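Local coordinates for protein complement factor MASP-3 (Homo sapiens, PDB 3DEM) that probably acts as a serine protease of the complement lectin pathway, its CUB1-EGF-CUB2 region interacting with mannan-binding lectin and ficolins, at residues D158-V164 with P188-E192. Residues are numbered along the deposited sequence; the frame is centred on the assembly and turned at random.
Sequences DNRTCRV and PKSSE. With NAG (2-acetamido-2-deoxy-beta-D-glucopyranose), chain C.
Arg163 and Ser191 face each other where the two backbones come closest, with CA atoms 5.1 Å apart, and the backbone N of Val164 donates to the side-chain hydroxyl of Ser191, with N and OG 3.2 Å apart. That hydroxyl also donates to Lys189 O, from above the carbonyl plane. A chi1 of -64° sets Ser191 OG beside its own backbone N, where it meets both partners, one in each segment. Lys189 O also takes a CA-H...O contact from Arg163 CA. The CB of Arg163 rests on Ser190 O at 3.2 Å. Its extended chain then leads away to a salt bridge with Glu165. Val164 meets the Pro188 ring with both methyls, CG1 lying 3.6 Å from Pro188 CG, and the two side chains cross at about a right angle. At the other end, the Thr161 OG1 and Ser190 OG hydroxyls lie 2.9 Å apart, close enough for a hydrogen bond. Thr161 OG1 also donates to the syn lone pair of Asp158 OD2, at 2.7 Å. Asp158 OD1 accepts Arg160 N and Thr161 N from one face of the carboxylate. The first bond closes an Asx turn and the second extends it to an Asx motif, shaping the loop bearing N-glycosylated Asn159. Two waters bridge the backbones, one from Cys162 O to Lys189 N, the other from Val164 O to Glu192 N. The contact joins the end of the EGF domain to the second CUB domain. Lys189 NZ spans the same boundary, with salt bridges to Asp135 and Glu267. Strand 162-163 pairs with strand 154-155 and is tied by the Cys149-Cys162 disulfide, while 188-192 leads into the outer CUB strand 192-198.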
ATOM      1  N   ASP A 158      24.857  -9.677   8.256  1.00 40.40           N
ATOM      2  CA  ASP A 158      24.467  -8.283   8.079  1.00 40.36           C
ATOM      3  C   ASP A 158      23.037  -8.188   7.543  1.00 40.46           C
ATOM      4  O   ASP A 158      22.505  -7.094   7.356  1.00 40.46           O
ATOM      5  CB  ASP A 158      25.451  -7.553   7.153  1.00 40.30           C
ATOM      6  CG  ASP A 158      25.559  -8.199   5.774  1.00 40.24           C
ATOM      7  OD1 ASP A 158      24.731  -9.074   5.437  1.00 39.86           O
ATOM      8  OD2 ASP A 158      26.483  -7.823   5.020  1.00 40.05           O
ATOM      9  N   ASN A 159      22.431  -9.349   7.300  1.00 40.41           N
ATOM     10  CA  ASN A 159      21.056  -9.445   6.815  1.00 40.52           C
ATOM     11  C   ASN A 159      20.885  -8.855   5.426  1.00 40.51           C
ATOM     12  O   ASN A 159      19.782  -8.517   5.019  1.00 40.43           O
ATOM     13  CB  ASN A 159      20.087  -8.766   7.787  1.00 40.58           C
ATOM     14  CG  ASN A 159      19.975  -9.501   9.104  1.00 41.03           C
ATOM     15  OD1 ASN A 159      19.994 -10.731   9.146  1.00 41.46           O
ATOM     16  ND2 ASN A 159      19.858  -8.750  10.189  1.00 41.87           N
ATOM     17  N   ARG A 160      21.981  -8.751   4.689  1.00 40.59           N
ATOM     18  CA  ARG A 160      21.975  -7.958   3.475  1.00 40.59           C
ATOM     19  C   ARG A 160      22.751  -8.611   2.334  1.00 40.61           C
ATOM     20  O   ARG A 160      22.232  -8.759   1.229  1.00 40.61           O
ATOM     21  CB  ARG A 160      22.543  -6.576   3.790  1.00 40.70           C
ATOM     22  CG  ARG A 160      22.430  -5.580   2.676  1.00 40.88           C
ATOM     23  CD  ARG A 160      22.809  -4.191   3.164  1.00 41.12           C
ATOM     24  NE  ARG A 160      24.135  -4.153   3.772  1.00 40.96           N
ATOM     25  CZ  ARG A 160      25.268  -4.044   3.083  1.00 41.35           C
ATOM     26  NH1 ARG A 160      25.228  -3.972   1.759  1.00 41.32           N
ATOM     27  NH2 ARG A 160      26.442  -4.010   3.713  1.00 40.86           N
ATOM     28  N   THR A 161      23.997  -8.996   2.596  1.00 40.54           N
ATOM     29  CA  THR A 161      24.819  -9.601   1.556  1.00 40.31           C
ATOM     30  C   THR A 161      24.688 -11.122   1.505  1.00 40.25           C
ATOM     31  O   THR A 161      24.260 -11.759   2.470  1.00 40.09           O
ATOM     32  CB  THR A 161      26.301  -9.173   1.662  1.00 40.27           C
ATOM     33  OG1 THR A 161      26.830  -9.558   2.933  1.00 40.33           O
ATOM     34  CG2 THR A 161      26.428  -7.673   1.501  1.00 40.02           C
ATOM     35  N   CYS A 162      25.060 -11.689   0.362  1.00 40.17           N
ATOM     36  CA  CYS A 162      24.836 -13.098   0.093  1.00 40.27           C
ATOM     37  C   CYS A 162      26.148 -13.854  -0.129  1.00 40.35           C
ATOM     38  O   CYS A 162      26.794 -13.699  -1.168  1.00 40.36           O
ATOM     39  CB  CYS A 162      23.929 -13.234  -1.128  1.00 40.40           C
ATOM     40  SG  CYS A 162      22.294 -12.477  -0.913  1.00 40.57           S
ATOM     41  N   ARG A 163      26.531 -14.669   0.850  1.00 40.32           N
ATOM     42  CA  ARG A 163      27.775 -15.434   0.787  1.00 40.41           C
ATOM     43  C   ARG A 163      27.511 -16.854   0.304  1.00 40.48           C
ATOM     44  O   ARG A 163      26.367 -17.227   0.073  1.00 40.52           O
ATOM     45  CB  ARG A 163      28.458 -15.465   2.162  1.00 40.18           C
ATOM     46  CG  ARG A 163      27.708 -16.253   3.229  1.00 40.15           C
ATOM     47  CD  ARG A 163      28.584 -16.486   4.458  1.00 40.33           C
ATOM     48  NE  ARG A 163      27.973 -17.425   5.397  1.00 40.69           N
ATOM     49  CZ  ARG A 163      28.087 -18.749   5.313  1.00 40.91           C
ATOM     50  NH1 ARG A 163      28.792 -19.296   4.328  1.00 40.27           N
ATOM     51  NH2 ARG A 163      27.496 -19.527   6.216  1.00 40.31           N
ATOM     52  N   VAL A 164      28.574 -17.638   0.151  1.00 40.54           N
ATOM     53  CA  VAL A 164      28.447 -19.038  -0.235  1.00 40.52           C
ATOM     54  C   VAL A 164      29.321 -19.906   0.647  1.00 40.49           C
ATOM     55  O   VAL A 164      30.237 -19.414   1.306  1.00 40.40           O
ATOM     56  CB  VAL A 164      28.882 -19.287  -1.704  1.00 40.53           C
ATOM     57  CG1 VAL A 164      27.964 -18.564  -2.673  1.00 40.46           C
ATOM     58  CG2 VAL A 164      30.344 -18.883  -1.915  1.00 40.29           C
ATOM     59  N   PRO A 188      31.086 -14.133  -4.916  1.00 40.46           N
ATOM     60  CA  PRO A 188      30.200 -13.821  -3.795  1.00 40.36           C
ATOM     61  C   PRO A 188      30.874 -12.954  -2.732  1.00 40.35           C
ATOM     62  O   PRO A 188      32.032 -13.169  -2.390  1.00 40.42           O
ATOM     63  CB  PRO A 188      29.874 -15.200  -3.216  1.00 40.35           C
ATOM     64  CG  PRO A 188      30.081 -16.141  -4.342  1.00 40.33           C
ATOM     65  CD  PRO A 188      31.236 -15.586  -5.107  1.00 40.34           C
ATOM     66  N   LYS A 189      30.137 -11.977  -2.224  1.00 40.35           N
ATOM     67  CA  LYS A 189      30.601 -11.126  -1.150  1.00 40.33           C
ATOM     68  C   LYS A 189      30.623 -11.898   0.163  1.00 40.37           C
ATOM     69  O   LYS A 189      30.025 -12.972   0.272  1.00 40.25           O
ATOM     70  CB  LYS A 189      29.677  -9.913  -1.009  1.00 40.45           C
ATOM     71  CG  LYS A 189      29.610  -9.031  -2.246  1.00 40.22           C
ATOM     72  CD  LYS A 189      28.599  -7.903  -2.067  1.00 40.21           C
ATOM     73  CE  LYS A 189      28.463  -7.079  -3.337  1.00 40.23           C
ATOM     74  NZ  LYS A 189      27.907  -7.869  -4.487  1.00 39.62           N
ATOM     75  N   SER A 190      31.333 -11.349   1.146  1.00 40.29           N
ATOM     76  CA  SER A 190      31.280 -11.825   2.527  1.00 40.29           C
ATOM     77  C   SER A 190      31.570 -13.309   2.687  1.00 40.26           C
ATOM     78  O   SER A 190      30.982 -13.966   3.539  1.00 40.42           O
ATOM     79  CB  SER A 190      29.918 -11.497   3.140  1.00 40.11           C
ATOM     80  OG  SER A 190      29.680 -10.109   3.085  1.00 39.84           O
ATOM     81  N   SER A 191      32.491 -13.825   1.885  1.00 40.36           N
ATOM     82  CA  SER A 191      32.770 -15.250   1.875  1.00 40.40           C
ATOM     83  C   SER A 191      34.197 -15.541   2.289  1.00 40.54           C
ATOM     84  O   SER A 191      35.059 -14.658   2.270  1.00 40.45           O
ATOM     85  CB  SER A 191      32.493 -15.844   0.491  1.00 40.34           C
ATOM     86  OG  SER A 191      31.119 -15.740   0.169  1.00 40.37           O
ATOM     87  N   GLU A 192      34.433 -16.799   2.645  1.00 40.68           N
ATOM     88  CA  GLU A 192      35.704 -17.248   3.179  1.00 40.73           C
ATOM     89  C   GLU A 192      35.958 -18.650   2.637  1.00 40.87           C
ATOM     90  O   GLU A 192      35.485 -19.634   3.203  1.00 40.92           O
ATOM     91  CB  GLU A 192      35.603 -17.278   4.697  1.00 40.69           C
ATOM     92  CG  GLU A 192      36.888 -17.583   5.441  1.00 40.89           C
ATOM     93  CD  GLU A 192      36.718 -17.345   6.931  1.00 41.22           C
ATOM     94  OE1 GLU A 192      37.298 -16.361   7.434  1.00 41.70           O
ATOM     95  OE2 GLU A 192      35.969 -18.102   7.589  1.00 40.89           O
TER
HETATM   96  C1  NAG C1001      19.564  -9.577  11.336  1.00 44.82           C
HETATM   97  C2  NAG C1001      19.813  -8.263  12.085  1.00 44.78           C
HETATM   98  C3  NAG C1001      19.311  -8.389  13.518  1.00 45.37           C
HETATM   99  C4  NAG C1001      17.814  -8.637  13.397  1.00 46.05           C
HETATM  100  C5  NAG C1001      17.669 -10.005  12.727  1.00 46.50           C
HETATM  101  C6  NAG C1001      16.228 -10.514  12.694  1.00 47.24           C
HETATM  102  C7  NAG C1001      21.595  -6.623  11.898  1.00 45.03           C
HETATM  103  C8  NAG C1001      23.077  -6.376  11.913  1.00 44.91           C
HETATM  104  N2  NAG C1001      21.215  -7.893  12.037  1.00 44.77           N
HETATM  105  O3  NAG C1001      19.591  -7.239  14.292  1.00 45.90           O
HETATM  106  O4  NAG C1001      17.178  -8.561  14.659  1.00 46.00           O
HETATM  107  O5  NAG C1001      18.191  -9.948  11.401  1.00 46.04           O
HETATM  108  O6  NAG C1001      16.209 -11.704  11.921  1.00 48.53           O
HETATM  109  O7  NAG C1001      20.795  -5.691  11.767  1.00 44.91           O
HETATM  110  O   HOH W   1      27.386 -11.560  -2.985  1.00 32.79           O
HETATM  111  O   HOH W   2      32.076 -18.560   3.133  1.00 35.34           O